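Local coordinates for protein nicotinate-nucleotide--dimethylbenzimidazole phosphoribosyltransferase (Thermus thermophilus HB8, PDB 1WX1) that probably transfers the phosphoribosyl group of nicotinate mononucleotide to 5,6-dimethylbenzimidazole, giving alpha-ribazole 5'-phosphate for cobalamin biosynthesis, at residues V96-G105 against G112-G121; T156-G164 against V231-E239. One frame throughout, in Å; residues are numbered along the deposited sequence.

Contact 1 (V96-G105 against G112-G121)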
# COMPACT_ATOMS: atom_id res chain seq x y z
N VAL A 96 2.00 -2.91 19.21
CA VAL A 96 3.12 -3.82 19.03
C VAL A 96 3.36 -4.63 20.30
O VAL A 96 3.51 -4.07 21.38
CB VAL A 96 4.43 -3.07 18.68
CG1 VAL A 96 5.59 -4.07 18.59
CG2 VAL A 96 4.28 -2.34 17.35
N TYR A 97 3.35 -5.95 20.17
CA TYR A 97 3.61 -6.83 21.30
C TYR A 97 4.79 -7.70 20.91
O TYR A 97 4.92 -8.09 19.75
CB TYR A 97 2.42 -7.74 21.60
CG TYR A 97 1.15 -7.01 21.97
CD1 TYR A 97 0.26 -6.58 20.98
CD2 TYR A 97 0.83 -6.75 23.30
CE1 TYR A 97 -0.91 -5.91 21.31
CE2 TYR A 97 -0.34 -6.07 23.64
CZ TYR A 97 -1.20 -5.66 22.65
OH TYR A 97 -2.35 -4.99 22.98
N VAL A 98 5.66 -8.00 21.88
CA VAL A 98 6.82 -8.84 21.62
C VAL A 98 6.70 -10.10 22.47
O VAL A 98 6.32 -10.04 23.63
CB VAL A 98 8.14 -8.11 21.97
CG1 VAL A 98 9.33 -9.00 21.63
CG2 VAL A 98 8.23 -6.80 21.19
N LEU A 99 7.03 -11.24 21.87
CA LEU A 99 6.96 -12.51 22.57
C LEU A 99 8.30 -13.22 22.49
O LEU A 99 8.79 -13.51 21.40
CB LEU A 99 5.87 -13.39 21.95
CG LEU A 99 5.85 -14.87 22.34
CD1 LEU A 99 5.46 -15.02 23.80
CD2 LEU A 99 4.86 -15.63 21.45
N ASP A 100 8.90 -13.49 23.64
CA ASP A 100 10.17 -14.21 23.68
C ASP A 100 9.85 -15.67 23.95
O ASP A 100 9.40 -16.02 25.04
CB ASP A 100 11.09 -13.68 24.79
CG ASP A 100 12.31 -14.59 25.02
OD1 ASP A 100 12.94 -14.48 26.09
OD2 ASP A 100 12.64 -15.40 24.13
N VAL A 101 10.05 -16.53 22.95
CA VAL A 101 9.83 -17.96 23.15
C VAL A 101 11.15 -18.71 23.09
O VAL A 101 11.18 -19.92 23.28
CB VAL A 101 8.86 -18.58 22.10
CG1 VAL A 101 7.42 -18.25 22.45
CG2 VAL A 101 9.21 -18.09 20.69
N GLY A 102 12.25 -18.01 22.82
CA GLY A 102 13.52 -18.70 22.75
C GLY A 102 14.77 -17.90 22.43
O GLY A 102 15.69 -18.40 21.78
N VAL A 103 14.82 -16.66 22.90
CA VAL A 103 15.99 -15.82 22.66
C VAL A 103 17.10 -16.20 23.64
O VAL A 103 16.82 -16.53 24.79
CB VAL A 103 15.64 -14.32 22.86
CG1 VAL A 103 16.90 -13.49 22.82
CG2 VAL A 103 14.66 -13.86 21.76
N VAL A 104 18.35 -16.16 23.19
CA VAL A 104 19.46 -16.46 24.09
C VAL A 104 19.69 -15.22 24.95
O VAL A 104 19.78 -14.11 24.43
CB VAL A 104 20.76 -16.78 23.31
CG1 VAL A 104 21.95 -16.83 24.26
CG2 VAL A 104 20.63 -18.12 22.60
N GLY A 105 19.78 -15.39 26.27
CA GLY A 105 20.02 -14.25 27.13
C GLY A 105 18.77 -13.77 27.85
O GLY A 105 17.65 -14.10 27.45
N GLY A 112 5.08 -4.45 27.16
CA GLY A 112 4.89 -4.87 25.78
C GLY A 112 5.59 -6.17 25.45
O GLY A 112 5.63 -6.59 24.29
N LEU A 113 6.12 -6.83 26.47
CA LEU A 113 6.84 -8.09 26.28
C LEU A 113 6.25 -9.25 27.06
O LEU A 113 5.96 -9.13 28.25
CB LEU A 113 8.30 -7.92 26.68
CG LEU A 113 9.16 -9.19 26.73
CD1 LEU A 113 9.44 -9.70 25.31
CD2 LEU A 113 10.48 -8.86 27.44
N LEU A 114 6.07 -10.38 26.38
CA LEU A 114 5.57 -11.59 27.02
C LEU A 114 6.78 -12.51 27.10
O LEU A 114 7.30 -12.96 26.07
CB LEU A 114 4.47 -12.24 26.17
CG LEU A 114 3.39 -13.02 26.92
CD1 LEU A 114 2.05 -12.36 26.62
CD2 LEU A 114 3.34 -14.46 26.49
N LYS A 115 7.23 -12.79 28.31
CA LYS A 115 8.40 -13.65 28.49
C LYS A 115 7.98 -15.10 28.69
O LYS A 115 7.51 -15.48 29.76
CB LYS A 115 9.24 -13.15 29.68
CG LYS A 115 9.72 -11.72 29.47
CD LYS A 115 10.97 -11.37 30.27
CE LYS A 115 10.77 -11.45 31.76
NZ LYS A 115 12.00 -10.99 32.48
N ARG A 116 8.16 -15.90 27.64
CA ARG A 116 7.79 -17.32 27.67
C ARG A 116 8.89 -18.17 27.03
O ARG A 116 8.61 -19.07 26.24
CB ARG A 116 6.48 -17.52 26.91
CG ARG A 116 5.30 -16.76 27.50
CD ARG A 116 4.79 -17.42 28.78
NE ARG A 116 3.66 -16.71 29.36
CZ ARG A 116 3.74 -15.55 30.01
NH1 ARG A 116 4.91 -14.95 30.19
NH2 ARG A 116 2.64 -14.99 30.50
N LYS A 117 10.13 -17.86 27.37
CA LYS A 117 11.28 -18.57 26.82
C LYS A 117 11.15 -20.07 27.06
O LYS A 117 11.11 -20.53 28.20
CB LYS A 117 12.57 -18.04 27.45
CG LYS A 117 13.83 -18.34 26.65
CD LYS A 117 15.10 -17.99 27.43
CE LYS A 117 15.17 -16.52 27.83
NZ LYS A 117 15.30 -15.59 26.67
N VAL A 118 11.08 -20.83 25.97
CA VAL A 118 10.97 -22.29 26.03
C VAL A 118 12.35 -22.90 26.29
O VAL A 118 12.50 -23.82 27.10
CB VAL A 118 10.39 -22.84 24.71
CG1 VAL A 118 10.40 -24.37 24.73
CG2 VAL A 118 8.97 -22.32 24.52
N ARG A 119 13.34 -22.36 25.59
CA ARG A 119 14.73 -22.79 25.73
C ARG A 119 15.57 -21.70 25.07
O ARG A 119 15.04 -20.89 24.31
CB ARG A 119 14.95 -24.13 25.02
CG ARG A 119 14.41 -24.21 23.60
CD ARG A 119 14.68 -25.58 22.99
NE ARG A 119 16.10 -25.78 22.70
CZ ARG A 119 16.66 -26.96 22.45
NH1 ARG A 119 15.92 -28.06 22.45
NH2 ARG A 119 17.95 -27.03 22.17
N PRO A 120 16.87 -21.66 25.38
CA PRO A 120 17.75 -20.64 24.79
C PRO A 120 18.10 -20.97 23.35
O PRO A 120 19.20 -21.41 23.05
CB PRO A 120 18.97 -20.68 25.72
CG PRO A 120 19.05 -22.13 26.07
CD PRO A 120 17.60 -22.48 26.36
N GLY A 121 17.14 -20.75 22.45
CA GLY A 121 17.36 -21.04 21.05
C GLY A 121 17.22 -22.53 20.76
O GLY A 121 17.28 -23.36 21.67
O HOH W 1 5.91 -4.12 22.61

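Contact 2 (T156-G164 against V231-E239)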
# COMPACT_ATOMS: atom_id res chain seq x y z
N THR A 156 -8.53 -5.44 16.15
CA THR A 156 -9.62 -5.78 15.23
C THR A 156 -9.07 -6.50 14.00
O THR A 156 -9.82 -6.99 13.16
CB THR A 156 -10.40 -4.53 14.79
OG1 THR A 156 -9.55 -3.69 14.00
CG2 THR A 156 -10.88 -3.75 16.02
N LEU A 157 -7.75 -6.53 13.90
CA LEU A 157 -7.06 -7.26 12.83
C LEU A 157 -5.73 -7.63 13.46
O LEU A 157 -5.17 -6.86 14.25
CB LEU A 157 -6.88 -6.42 11.56
CG LEU A 157 -6.20 -5.06 11.50
CD1 LEU A 157 -5.93 -4.74 10.04
CD2 LEU A 157 -7.09 -4.00 12.13
N LEU A 158 -5.22 -8.80 13.11
CA LEU A 158 -4.01 -9.31 13.72
C LEU A 158 -2.93 -9.76 12.74
O LEU A 158 -3.21 -10.43 11.75
CB LEU A 158 -4.39 -10.48 14.63
CG LEU A 158 -3.31 -11.18 15.45
CD1 LEU A 158 -2.75 -10.21 16.48
CD2 LEU A 158 -3.91 -12.41 16.12
N ALA A 159 -1.70 -9.38 13.03
CA ALA A 159 -0.57 -9.76 12.21
C ALA A 159 0.48 -10.39 13.11
O ALA A 159 0.45 -10.20 14.33
CB ALA A 159 0.02 -8.54 11.51
N ALA A 160 1.39 -11.16 12.52
CA ALA A 160 2.46 -11.76 13.29
C ALA A 160 3.76 -11.24 12.69
O ALA A 160 3.82 -10.89 11.51
CB ALA A 160 2.41 -13.29 13.19
N GLY A 161 4.78 -11.15 13.53
CA GLY A 161 6.08 -10.69 13.09
C GLY A 161 7.12 -11.68 13.59
O GLY A 161 6.85 -12.44 14.54
N ASP A 162 8.29 -11.68 12.98
CA ASP A 162 9.36 -12.60 13.37
C ASP A 162 10.67 -11.87 13.64
O ASP A 162 10.96 -10.84 13.05
CB ASP A 162 9.64 -13.58 12.23
CG ASP A 162 10.23 -12.88 11.02
OD1 ASP A 162 9.54 -12.02 10.43
OD2 ASP A 162 11.40 -13.18 10.67
N MET A 163 11.46 -12.43 14.55
CA MET A 163 12.78 -11.88 14.83
C MET A 163 13.62 -13.05 15.29
O MET A 163 13.36 -13.64 16.34
CB MET A 163 12.74 -10.80 15.91
CG MET A 163 14.11 -10.13 16.16
SD MET A 163 14.87 -9.34 14.69
CE MET A 163 16.48 -10.16 14.62
N GLY A 164 14.60 -13.41 14.49
CA GLY A 164 15.47 -14.52 14.83
C GLY A 164 16.54 -14.70 13.78
O GLY A 164 16.25 -15.06 12.65
N VAL A 231 6.81 -21.64 15.33
CA VAL A 231 5.73 -22.41 15.93
C VAL A 231 4.83 -21.45 16.73
O VAL A 231 3.61 -21.59 16.73
CB VAL A 231 6.29 -23.51 16.86
CG1 VAL A 231 5.15 -24.23 17.57
CG2 VAL A 231 7.13 -24.48 16.05
N ALA A 232 5.45 -20.48 17.40
CA ALA A 232 4.69 -19.50 18.17
C ALA A 232 3.81 -18.70 17.21
O ALA A 232 2.68 -18.34 17.53
CB ALA A 232 5.63 -18.57 18.92
N ILE A 233 4.34 -18.42 16.02
CA ILE A 233 3.60 -17.67 15.02
C ILE A 233 2.36 -18.45 14.60
O ILE A 233 1.29 -17.86 14.38
CB ILE A 233 4.51 -17.30 13.83
CG1 ILE A 233 5.43 -16.15 14.26
CG2 ILE A 233 3.68 -16.91 12.60
CD1 ILE A 233 6.60 -15.89 13.34
N ALA A 234 2.48 -19.76 14.50
CA ALA A 234 1.33 -20.59 14.15
C ALA A 234 0.27 -20.42 15.25
O ALA A 234 -0.93 -20.36 14.98
CB ALA A 234 1.75 -22.05 14.05
N GLY A 235 0.74 -20.34 16.50
CA GLY A 235 -0.17 -20.16 17.62
C GLY A 235 -0.88 -18.82 17.57
O GLY A 235 -2.07 -18.72 17.90
N ILE A 236 -0.16 -17.79 17.17
CA ILE A 236 -0.73 -16.45 17.06
C ILE A 236 -1.88 -16.48 16.07
O ILE A 236 -2.97 -15.96 16.35
CB ILE A 236 0.34 -15.43 16.61
CG1 ILE A 236 1.37 -15.24 17.73
CG2 ILE A 236 -0.31 -14.10 16.20
CD1 ILE A 236 2.65 -14.54 17.29
N TYR A 237 -1.66 -17.09 14.91
CA TYR A 237 -2.71 -17.16 13.88
C TYR A 237 -3.88 -18.07 14.26
O TYR A 237 -5.03 -17.76 13.96
CB TYR A 237 -2.10 -17.57 12.53
CG TYR A 237 -1.32 -16.46 11.86
CD1 TYR A 237 0.01 -16.65 11.47
CD2 TYR A 237 -1.89 -15.22 11.61
CE1 TYR A 237 0.74 -15.64 10.86
CE2 TYR A 237 -1.17 -14.19 11.00
CZ TYR A 237 0.15 -14.41 10.63
OH TYR A 237 0.88 -13.40 10.06
N LEU A 238 -3.59 -19.18 14.93
CA LEU A 238 -4.65 -20.09 15.35
C LEU A 238 -5.60 -19.39 16.31
O LEU A 238 -6.82 -19.56 16.25
CB LEU A 238 -4.06 -21.33 16.03
CG LEU A 238 -3.35 -22.35 15.12
CD1 LEU A 238 -2.71 -23.44 15.97
CD2 LEU A 238 -4.37 -22.94 14.14
N GLU A 239 -5.03 -18.58 17.21
CA GLU A 239 -5.82 -17.84 18.19
C GLU A 239 -6.63 -16.74 17.51
O GLU A 239 -7.81 -16.52 17.84
CB GLU A 239 -4.89 -17.23 19.25
CG GLU A 239 -5.62 -16.56 20.42
CD GLU A 239 -6.36 -17.55 21.31
OE1 GLU A 239 -5.98 -18.74 21.34
OE2 GLU A 239 -7.32 -17.13 21.99

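Contact 1 (V96-G105 against G112-G121)
Leu99 lies alongside Leu114, both side chains pointing the same way, and its CD1 presses on Leu114 CD2 at 3.5 Å, tight for two methyl carbons. Leu114 CD2 in turn sits over the centre of one face of the Arg116 guanidinium, whose NH2 makes a salt bridge with Glu145 on helix 133-152. The backbones run parallel: Val98 N donates to Gly112 O, Leu114 N to Val98 O, Asp100 N to Leu114 O and Arg116 N to Asp100 O. On the other face of the sheet Val98 CG1 meets Leu113 CD1 at 3.7 Å.

Past the strand ends Lys117, bent at its third and fourth torsions (-59° and -67°), brings NZ into a cluster of oxygens. It forms a salt bridge to Asp100 OD1 (2.7 Å), on that oxygen's syn lone pair, and donates to Val103 O (2.6 Å) and Gly105 O (2.9 Å). Asp100 OD2 takes Val103 N at 2.8 Å in an Asx motif, so one carboxylate ties the turn after its strand to the lysine.

Strand 113-115 is an edge of the parallel sheet within this chain; strand 94-100 also pairs with strand 47-54. Helix 70-79 packs on Val98 and Leu113, helices 133-152 and 228-242 on Val101.

Contact 2 (T156-G164 against V231-E239)
Ala160 CB is the apolar centre, with Ile233 CG2 at 3.9 Å, Ile236 CG2 at 4.1 Å and Tyr237 CZ at 3.6 Å around it. In both isoleucines CG2 stands anti to the backbone N, and it is this branch that reaches the alanine methyl. Toward the start of the strand Leu158 crosses Ile236 at about a right angle, its CD2 resting 4.0 Å from Ile236 CG2 and also near the carbonyl oxygen of that residue. Toward the other end, Ile233 CD1 lies 3.7 Å from Gly161 O and touches Asp162 CB.

The helix runs antiparallel to the strand, with 8.5 Å between the axes of the two segments, as a helix packed on a parallel sheet in a three-layer alpha/beta/alpha arrangement; helix 306-321 packs on Leu157 and on Ala159, whose CB points away from helix 228-242.

At the polar border the Tyr237 ring approaches Ala160 obliquely, while Leu158 O lies at its edge, near the ring plane. The Tyr237 hydroxyl receives a weak hydrogen bond from Ala160 N (3.4 Å, 134° at the hydrogen) and has its stronger partner in Val248 O on the adjoining strand. A phenylalanine here would probably keep much of the ring packing but leave Val248 O without its hydroxyl partner and remove the weak acceptor for Ala160 N. Farther along, the Asp162 carboxylate hydrogen-bonds through OD2 to Asn167 ND2 and through OD1 to the backbone N of Glu304, the predicted proton acceptor.

The two contacts follow one another along the chain, since both segments of contact 1 precede those of contact 2; their centres lie about 13 Å apart, and both reach the same parallel sheet. Strand 47-54 runs between strands 94-100 and 157-163, so contact 1 joins neighbouring strands at the sheet margin, whereas contact 2 packs a helix on its interior. Helix 228-242 bridges them: Ala232 CB touches Leu99 CD2 and Val101 CG1, both at 4.0 Å. Both contacts also come near the predicted proton acceptor: the side chain of Glu304 is about 8 Å from that of Val96 and about 6 Å from that of Asp162, which places parts of this framework close to the probable active site.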